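Local structure of CzcP cation efflux P1-ATPase (Ralstonia metallidurans, 4U9R) at residues A[46-51]-A[72-77]; A[121-126]-A[135-140]; A[50-55]-A[93-98]. The protein is the N-terminal metal-binding part of a type IB P-type ATPase that probably exports zinc, and likely cadmium and cobalt, at the cost of ATP. One frame throughout, in Å; residues are numbered along the deposited sequence.

Contact 1 (A[46-51]-A[72-77]). With CD (cadmium ion), chain C; TCE (3,3',3''-phosphanetriyltripropanoic acid), chain D.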
loop_
_atom_site.group_PDB
_atom_site.type_symbol
_atom_site.label_atom_id
_atom_site.label_comp_id
_atom_site.label_asym_id
_atom_site.label_seq_id
_atom_site.Cartn_x
_atom_site.Cartn_y
_atom_site.Cartn_z
ATOM N N GLU A 46 1.779 -5.960 -1.628
ATOM C CA GLU A 46 2.183 -7.231 -0.965
ATOM C C GLU A 46 1.120 -7.756 -0.022
ATOM O O GLU A 46 0.911 -8.979 0.075
ATOM C CB GLU A 46 3.495 -7.057 -0.151
ATOM C CG GLU A 46 4.030 -8.333 0.522
ATOM C CD GLU A 46 5.059 -8.082 1.649
ATOM O OE1 GLU A 46 6.244 -8.469 1.504
ATOM O OE2 GLU A 46 4.682 -7.512 2.701
ATOM N N ARG A 47 0.479 -6.866 0.725
ATOM C CA ARG A 47 -0.635 -7.313 1.568
ATOM C C ARG A 47 -1.693 -8.025 0.705
ATOM O O ARG A 47 -2.150 -9.119 1.036
ATOM C CB ARG A 47 -1.298 -6.165 2.310
ATOM C CG ARG A 47 -0.758 -5.931 3.700
ATOM C CD ARG A 47 -1.496 -4.801 4.449
ATOM N NE ARG A 47 -0.597 -4.193 5.435
ATOM C CZ ARG A 47 0.074 -3.045 5.288
ATOM N NH1 ARG A 47 -0.092 -2.257 4.231
ATOM N NH2 ARG A 47 0.893 -2.657 6.252
ATOM N N LEU A 48 -2.065 -7.381 -0.395
ATOM C CA LEU A 48 -3.069 -7.907 -1.313
ATOM C C LEU A 48 -2.621 -9.239 -1.881
ATOM O O LEU A 48 -3.341 -10.220 -1.800
ATOM C CB LEU A 48 -3.334 -6.915 -2.437
ATOM C CG LEU A 48 -4.275 -7.316 -3.577
ATOM C CD1 LEU A 48 -5.583 -7.815 -3.046
ATOM C CD2 LEU A 48 -4.543 -6.104 -4.454
ATOM N N LEU A 49 -1.420 -9.284 -2.433
ATOM C CA LEU A 49 -0.927 -10.513 -3.046
ATOM C C LEU A 49 -0.787 -11.644 -2.046
ATOM O O LEU A 49 -1.223 -12.741 -2.329
ATOM C CB LEU A 49 0.405 -10.308 -3.756
ATOM C CG LEU A 49 0.427 -9.405 -4.992
ATOM C CD1 LEU A 49 1.868 -9.193 -5.454
ATOM C CD2 LEU A 49 -0.368 -9.997 -6.091
ATOM N N SER A 50 -0.228 -11.389 -0.874
ATOM C CA SER A 50 -0.024 -12.489 0.107
ATOM C C SER A 50 -1.350 -13.022 0.680
ATOM O O SER A 50 -1.519 -14.246 0.922
ATOM C CB SER A 50 0.959 -12.072 1.225
ATOM O OG SER A 50 0.430 -11.019 2.020
ATOM N N GLU A 51 -2.306 -12.142 0.845
ATOM C CA GLU A 51 -3.656 -12.577 1.228
ATOM C C GLU A 51 -4.303 -13.389 0.137
ATOM O O GLU A 51 -4.881 -14.427 0.425
ATOM C CB GLU A 51 -4.535 -11.400 1.628
ATOM C CG GLU A 51 -4.082 -10.826 2.963
ATOM C CD GLU A 51 -4.971 -9.718 3.504
ATOM O OE1 GLU A 51 -6.171 -9.654 3.140
ATOM O OE2 GLU A 51 -4.447 -8.912 4.308
ATOM N N SER A 72 0.668 -0.544 -13.967
ATOM C CA SER A 72 1.060 -1.842 -13.427
ATOM C C SER A 72 -0.196 -2.635 -13.092
ATOM O O SER A 72 -1.168 -2.088 -12.609
ATOM C CB SER A 72 1.898 -1.671 -12.165
ATOM O OG SER A 72 3.145 -1.091 -12.494
ATOM N N GLN A 73 -0.150 -3.933 -13.313
ATOM C CA GLN A 73 -1.280 -4.773 -13.008
ATOM C C GLN A 73 -0.951 -5.828 -11.966
ATOM O O GLN A 73 0.231 -6.069 -11.637
ATOM C CB GLN A 73 -1.717 -5.485 -14.291
ATOM C CG GLN A 73 -2.192 -4.541 -15.386
ATOM C CD GLN A 73 -2.554 -5.293 -16.650
ATOM O OE1 GLN A 73 -1.735 -6.016 -17.217
ATOM N NE2 GLN A 73 -3.786 -5.154 -17.069
ATOM N N ILE A 74 -2.002 -6.455 -11.441
ATOM C CA ILE A 74 -1.827 -7.755 -10.806
ATOM C C ILE A 74 -2.399 -8.776 -11.714
ATOM O O ILE A 74 -3.435 -8.547 -12.348
ATOM C CB ILE A 74 -2.414 -7.888 -9.394
ATOM C CG1 ILE A 74 -3.893 -7.655 -9.360
ATOM C CG2 ILE A 74 -1.747 -6.884 -8.450
ATOM C CD1 ILE A 74 -4.483 -8.337 -8.150
ATOM N N CYS A 75 -1.713 -9.902 -11.757
ATOM C CA CYS A 75 -2.100 -11.006 -12.523
ATOM C C CYS A 75 -2.302 -12.154 -11.548
ATOM O O CYS A 75 -1.440 -12.453 -10.720
ATOM C CB CYS A 75 -1.028 -11.276 -13.578
ATOM S SG CYS A 75 -1.416 -12.652 -14.680
ATOM N N VAL A 76 -3.461 -12.804 -11.652
ATOM C CA VAL A 76 -3.813 -13.888 -10.793
ATOM C C VAL A 76 -4.121 -15.084 -11.661
ATOM O O VAL A 76 -4.910 -14.989 -12.575
ATOM C CB VAL A 76 -5.060 -13.534 -9.962
ATOM C CG1 VAL A 76 -5.504 -14.696 -9.083
ATOM C CG2 VAL A 76 -4.789 -12.355 -9.053
ATOM N N HIS A 77 -3.481 -16.207 -11.363
ATOM C CA HIS A 77 -3.716 -17.433 -12.027
ATOM C C HIS A 77 -4.592 -18.300 -11.119
ATOM O O HIS A 77 -4.357 -18.421 -9.916
ATOM C CB HIS A 77 -2.403 -18.179 -12.272
ATOM C CG HIS A 77 -1.349 -17.388 -13.005
ATOM N ND1 HIS A 77 -0.227 -18.003 -13.523
ATOM C CD2 HIS A 77 -1.190 -16.060 -13.253
ATOM C CE1 HIS A 77 0.549 -17.102 -14.102
ATOM N NE2 HIS A 77 -0.016 -15.916 -13.976
HETATM CD CD CD C . 0.709 -13.978 -14.621
HETATM O O16 TCE D . 3.194 -12.341 -21.620
HETATM C C14 TCE D . 2.238 -12.179 -20.829
HETATM O O15 TCE D . 1.057 -11.968 -21.186
HETATM C C5 TCE D . 2.521 -12.241 -19.340
HETATM C C2 TCE D . 2.049 -13.517 -18.687
HETATM P P TCE D . 2.207 -13.575 -16.859
HETATM C C3 TCE D . 3.918 -12.984 -16.563
HETATM C C6 TCE D . 4.661 -13.977 -15.681
HETATM C C8 TCE D . 6.089 -14.232 -16.124
HETATM O O10 TCE D . 6.987 -14.168 -15.255
HETATM O O9 TCE D . 6.296 -14.491 -17.332
HETATM C C1 TCE D . 2.305 -15.371 -16.497
HETATM C C4 TCE D . 3.387 -15.955 -17.401
HETATM C C11 TCE D . 4.116 -17.137 -16.791
HETATM O O12 TCE D . 3.433 -18.046 -16.267
HETATM O O13 TCE D . 5.367 -17.138 -16.844
#
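Ile74 on strand 73-78 meets Leu48 and Leu49 on helix 43-53. The whole contact is hydrophobic and buried. The CB of Ile74 points to the helix and splits into two branches. The short branch ends at Ile74 CG2, which lies 4.1 Å from Leu49 CD2. Here the two side chains run past each other in opposite directions. The longer branch starts at CG1, which sits between the backbone N and the carbonyl carbon (chi1 60°). This torsion, with chi2 near extended, carries the tip Ile74 CD1 to 4.3 Å from Leu48 CD2. Leu33, Ile30 and Val92 add to the same apolar cluster.

The next residue, Cys75, faces the other side of the strand. Its SG lies anti to the backbone N (chi1 -178°) and binds cadmium at 2.5 Å. His77 NE2 binds the same ion at 2.2 Å, and His62 on strand 58-64 is the third protein ligand. The phosphorus of the bound phosphane is 2.7 Å from the ion. One face of the sheet therefore packs on a helix while the other carries a Cys-His-His metal site, in a ferredoxin-like alpha-beta sandwich.

Contact 2 (A[121-126]-A[135-140])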
loop_
_atom_site.group_PDB
_atom_site.type_symbol
_atom_site.label_atom_id
_atom_site.label_comp_id
_atom_site.label_asym_id
_atom_site.label_seq_id
_atom_site.Cartn_x
_atom_site.Cartn_y
_atom_site.Cartn_z
ATOM N N THR A 121 15.825 10.690 13.017
ATOM C CA THR A 121 15.261 10.903 14.350
ATOM C C THR A 121 13.747 11.076 14.276
ATOM O O THR A 121 13.006 10.466 15.057
ATOM C CB THR A 121 15.876 12.149 15.027
ATOM O OG1 THR A 121 17.286 11.955 15.189
ATOM C CG2 THR A 121 15.233 12.417 16.392
ATOM N N VAL A 122 13.306 11.930 13.352
ATOM C CA VAL A 122 11.877 12.151 13.085
ATOM C C VAL A 122 11.192 10.898 12.501
ATOM O O VAL A 122 9.998 10.689 12.705
ATOM C CB VAL A 122 11.670 13.368 12.148
ATOM C CG1 VAL A 122 10.227 13.474 11.666
ATOM C CG2 VAL A 122 12.097 14.649 12.860
ATOM N N ALA A 123 11.951 10.074 11.781
ATOM C CA ALA A 123 11.465 8.771 11.356
ATOM C C ALA A 123 10.931 7.977 12.559
ATOM O O ALA A 123 9.813 7.451 12.517
ATOM C CB ALA A 123 12.572 8.000 10.650
ATOM N N SER A 124 11.725 7.916 13.630
ATOM C CA SER A 124 11.341 7.191 14.846
ATOM C C SER A 124 10.180 7.845 15.585
ATOM O O SER A 124 9.403 7.156 16.246
ATOM C CB SER A 124 12.535 7.043 15.803
ATOM O OG SER A 124 13.494 6.129 15.294
ATOM N N GLN A 125 10.075 9.169 15.504
ATOM C CA GLN A 125 8.963 9.874 16.151
ATOM C C GLN A 125 7.640 9.519 15.488
ATOM O O GLN A 125 6.613 9.410 16.164
ATOM C CB GLN A 125 9.165 11.398 16.134
ATOM C CG GLN A 125 9.982 11.928 17.310
ATOM C CD GLN A 125 10.546 13.325 17.077
ATOM O OE1 GLN A 125 9.892 14.187 16.492
ATOM N NE2 GLN A 125 11.772 13.550 17.542
ATOM N N LEU A 126 7.668 9.362 14.164
ATOM C CA LEU A 126 6.477 8.957 13.403
ATOM C C LEU A 126 6.071 7.525 13.776
ATOM O O LEU A 126 4.929 7.303 14.182
ATOM C CB LEU A 126 6.718 9.109 11.900
ATOM C CG LEU A 126 6.647 10.562 11.407
ATOM C CD1 LEU A 126 7.195 10.704 9.992
ATOM C CD2 LEU A 126 5.231 11.126 11.500
ATOM N N ALA A 135 7.322 4.012 8.088
ATOM C CA ALA A 135 7.702 5.426 7.995
ATOM C C ALA A 135 9.135 5.566 7.513
ATOM O O ALA A 135 10.024 4.902 8.033
ATOM C CB ALA A 135 7.536 6.105 9.338
ATOM N N GLU A 136 9.344 6.434 6.521
ATOM C CA GLU A 136 10.627 6.569 5.824
ATOM C C GLU A 136 10.873 8.030 5.442
ATOM O O GLU A 136 10.385 8.502 4.406
ATOM C CB GLU A 136 10.632 5.722 4.541
ATOM C CG GLU A 136 10.666 4.208 4.737
ATOM C CD GLU A 136 12.065 3.614 4.731
ATOM O OE1 GLU A 136 13.033 4.325 4.386
ATOM O OE2 GLU A 136 12.191 2.415 5.066
ATOM N N VAL A 137 11.622 8.747 6.278
ATOM C CA VAL A 137 11.983 10.132 5.983
ATOM C C VAL A 137 13.343 10.146 5.293
ATOM O O VAL A 137 14.318 9.613 5.818
ATOM C CB VAL A 137 12.023 11.012 7.253
ATOM C CG1 VAL A 137 12.191 12.486 6.880
ATOM C CG2 VAL A 137 10.758 10.815 8.081
ATOM N N SER A 138 13.381 10.741 4.106
ATOM C CA SER A 138 14.609 10.867 3.334
ATOM C C SER A 138 15.343 12.158 3.708
ATOM O O SER A 138 14.837 12.977 4.485
ATOM C CB SER A 138 14.284 10.881 1.836
ATOM O OG SER A 138 13.748 12.136 1.431
ATOM N N ALA A 139 16.501 12.361 3.091
ATOM C CA ALA A 139 17.147 13.661 3.088
ATOM C C ALA A 139 16.266 14.594 2.263
ATOM O O ALA A 139 15.626 14.156 1.306
ATOM C CB ALA A 139 18.539 13.565 2.487
ATOM N N SER A 140 16.220 15.865 2.649
ATOM C CA SER A 140 15.369 16.870 2.006
ATOM C C SER A 140 13.947 16.828 2.563
ATOM O O SER A 140 13.075 17.585 2.134
ATOM C CB SER A 140 15.363 16.715 0.482
ATOM O OG SER A 140 14.214 17.316 -0.087
#
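Val137, the last residue of strand 132-137, packs its CG2 methyl onto helix 116-127. Val137 CG2 reaches the helix backbone itself, 3.9 Å from Ala123 CA. Ala123 has only CB beside this approach, 4.2 Å from Val137 CG2. The methyl also meets Leu126 CD1 at 4.0 Å, where the two side chains cross at about a right angle. Val137 CG2 is anti to the carbonyl carbon, beside the backbone N, and this sends it to the helix. Two residues earlier on the same face of the strand, Ala135 CB rests 4.0 Å from Leu126 CB and near Ala123 O. These contacts form the tight part. Ala123, Leu126 and Ala135 are buried, and Val137 is partly exposed.

The helix and strand axes come within 7.5 Å and run nearly antiparallel, at 157°. This is consistent with the return leg of a beta-alpha-beta crossover in a ferredoxin-like fold. The helix leads into 132-137, an outer strand of the sheet formed with 142-148 and 103-109.

Packing is looser at Val122, whose CG1 is 4.5 Å from Val137 CG2. Val122 also touches Trp114. Glu136 points away from the helix and is exposed. Beyond Val137 the chain leaves the helix. Ser138 OG donates a hydrogen bond to Ala139 O at 2.8 Å, from well above the carbonyl plane. Ala139 and Ser140 lie on the solvent side.

Contact 3 (A[50-55]-A[93-98])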
loop_
_atom_site.group_PDB
_atom_site.type_symbol
_atom_site.label_atom_id
_atom_site.label_comp_id
_atom_site.label_asym_id
_atom_site.label_seq_id
_atom_site.Cartn_x
_atom_site.Cartn_y
_atom_site.Cartn_z
ATOM N N SER A 50 -0.228 -11.389 -0.874
ATOM C CA SER A 50 -0.024 -12.489 0.107
ATOM C C SER A 50 -1.350 -13.022 0.680
ATOM O O SER A 50 -1.519 -14.246 0.922
ATOM C CB SER A 50 0.959 -12.072 1.225
ATOM O OG SER A 50 0.430 -11.019 2.020
ATOM N N GLU A 51 -2.306 -12.142 0.845
ATOM C CA GLU A 51 -3.656 -12.577 1.228
ATOM C C GLU A 51 -4.303 -13.389 0.137
ATOM O O GLU A 51 -4.881 -14.427 0.425
ATOM C CB GLU A 51 -4.535 -11.400 1.628
ATOM C CG GLU A 51 -4.082 -10.826 2.963
ATOM C CD GLU A 51 -4.971 -9.718 3.504
ATOM O OE1 GLU A 51 -6.171 -9.654 3.140
ATOM O OE2 GLU A 51 -4.447 -8.912 4.308
ATOM N N LEU A 52 -4.156 -12.981 -1.125
ATOM C CA LEU A 52 -4.721 -13.796 -2.210
ATOM C C LEU A 52 -4.087 -15.154 -2.313
ATOM O O LEU A 52 -4.784 -16.113 -2.626
ATOM C CB LEU A 52 -4.617 -13.118 -3.543
ATOM C CG LEU A 52 -5.560 -11.924 -3.699
ATOM C CD1 LEU A 52 -5.307 -11.288 -5.051
ATOM C CD2 LEU A 52 -7.017 -12.366 -3.574
ATOM N N ARG A 53 -2.769 -15.251 -2.063
ATOM C CA ARG A 53 -2.081 -16.520 -2.198
ATOM C C ARG A 53 -2.536 -17.580 -1.188
ATOM O O ARG A 53 -2.477 -18.806 -1.433
ATOM C CB ARG A 53 -0.570 -16.318 -2.105
ATOM C CG ARG A 53 0.011 -15.610 -3.317
ATOM C CD ARG A 53 1.531 -15.706 -3.340
ATOM N NE ARG A 53 2.125 -14.712 -4.221
ATOM C CZ ARG A 53 2.705 -13.580 -3.818
ATOM N NH1 ARG A 53 2.782 -13.251 -2.539
ATOM N NH2 ARG A 53 3.194 -12.760 -4.715
ATOM N N GLY A 54 -3.012 -17.091 -0.065
ATOM C CA GLY A 54 -3.612 -17.906 0.943
ATOM C C GLY A 54 -4.975 -18.489 0.662
ATOM O O GLY A 54 -5.406 -19.320 1.462
ATOM N N LYS A 55 -5.640 -18.101 -0.440
ATOM C CA LYS A 55 -7.019 -18.553 -0.729
ATOM C C LYS A 55 -7.044 -19.755 -1.641
ATOM O O LYS A 55 -6.324 -19.789 -2.635
ATOM C CB LYS A 55 -7.831 -17.477 -1.460
ATOM C CG LYS A 55 -7.838 -16.113 -0.810
ATOM C CD LYS A 55 -8.609 -16.171 0.471
ATOM C CE LYS A 55 -8.696 -14.810 1.124
ATOM N NZ LYS A 55 -9.374 -15.004 2.429
ATOM N N THR A 93 -11.178 -8.200 -6.024
ATOM C CA THR A 93 -11.703 -6.844 -5.853
ATOM C C THR A 93 -12.128 -6.560 -4.410
ATOM O O THR A 93 -11.954 -5.438 -3.935
ATOM C CB THR A 93 -12.938 -6.572 -6.739
ATOM O OG1 THR A 93 -13.878 -7.638 -6.560
ATOM C CG2 THR A 93 -12.542 -6.483 -8.215
ATOM N N SER A 94 -12.687 -7.538 -3.704
ATOM C CA SER A 94 -13.104 -7.262 -2.319
ATOM C C SER A 94 -11.922 -7.277 -1.318
ATOM O O SER A 94 -11.944 -6.553 -0.321
ATOM C CB SER A 94 -14.174 -8.224 -1.845
ATOM O OG SER A 94 -13.627 -9.498 -1.555
ATOM N N THR A 95 -10.913 -8.105 -1.553
ATOM C CA THR A 95 -9.747 -8.097 -0.673
ATOM C C THR A 95 -9.048 -6.744 -0.827
ATOM O O THR A 95 -8.610 -6.144 0.152
ATOM C CB THR A 95 -8.796 -9.232 -0.966
ATOM O OG1 THR A 95 -9.494 -10.467 -0.828
ATOM C CG2 THR A 95 -7.595 -9.200 -0.003
ATOM N N GLY A 96 -8.983 -6.264 -2.054
ATOM C CA GLY A 96 -8.464 -4.934 -2.363
ATOM C C GLY A 96 -9.231 -3.811 -1.710
ATOM O O GLY A 96 -8.627 -2.837 -1.214
ATOM N N ALA A 97 -10.563 -3.929 -1.695
ATOM C CA ALA A 97 -11.415 -2.905 -1.090
ATOM C C ALA A 97 -11.121 -2.766 0.394
ATOM O O ALA A 97 -11.003 -1.668 0.875
ATOM C CB ALA A 97 -12.890 -3.198 -1.310
ATOM N N VAL A 98 -10.976 -3.874 1.095
ATOM C CA VAL A 98 -10.699 -3.857 2.519
ATOM C C VAL A 98 -9.307 -3.308 2.855
ATOM O O VAL A 98 -9.163 -2.545 3.810
ATOM C CB VAL A 98 -10.799 -5.248 3.140
ATOM C CG1 VAL A 98 -10.405 -5.198 4.601
ATOM C CG2 VAL A 98 -12.203 -5.803 2.990
#
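Thr95 on helix 85-102 lays its methyl CG2 against the side chain of Glu51 on helix 43-53. The methyl is 4.1 Å from Glu51 CB, at the base of that side chain. It is also 3.5 Å from Glu51 OE1, near its end. Glu51 extends beyond CG (chi2 -175°), and this carries the carboxylate out alongside the methyl. The two side chains cross at a slant. The meeting of OE1 and CG2 is a van der Waals contact of an oxygen with a methyl group. The carboxylate lies at the exposed margin of the interface.

The other branch of Thr95 faces Leu52. Thr95 OG1 is 4.2 Å from Leu52 CD2, and the two side chains pass in opposite directions. The hydroxyl has its polar partner within its own helix: it hydrogen-bonds to Leu91 O. Its place beside the backbone N (chi1 -58°) turns it back toward that earlier turn. The hydroxyl is thus satisfied although its neighbour across the interface is apolar.

Both helices cover the same face of the sheet made by strands 24-29, 73-78 and 58-64. With these strands the helices follow a beta-alpha-beta-beta-alpha order, consistent with the ferredoxin-like fold. Thr95 contributes the largest share of the buried surface, a little over half.

Leu52 is the buried end of this contact. Its CB does not aim at the other helix, but the tip comes nearer, and the side chain also touches Val92. At the outer side, Lys55 leans toward helix 85-102 and touches Leu91. It is exposed, and its side chain comes no closer than 4.8 Å to residues 93-98.

How the contacts relate
Contacts 1 and 3 share helix 43-53 and lie at the sheet of strands 24-29, 73-78 and 58-64. Their centres are 8 Å apart. They touch where Leu48 CD1 lies 3.9 Å from Thr95 CG2, and where Val76 meets Leu52. Together they join that helix to strand 73-78 and to helix 85-102. Contact 2 comes later in the chain, at the sheet of strands 103-109, 142-148 and 132-137, consistent with a second ferredoxin-like unit. Its centre is 28 Å from contact 1 and 30 Å from contact 3. One cadmium site lies at the first sheet. Another uses Asp42 and Cys44, at the start of helix 43-53, with His105 and Glu146 from strands 103-109 and 142-148.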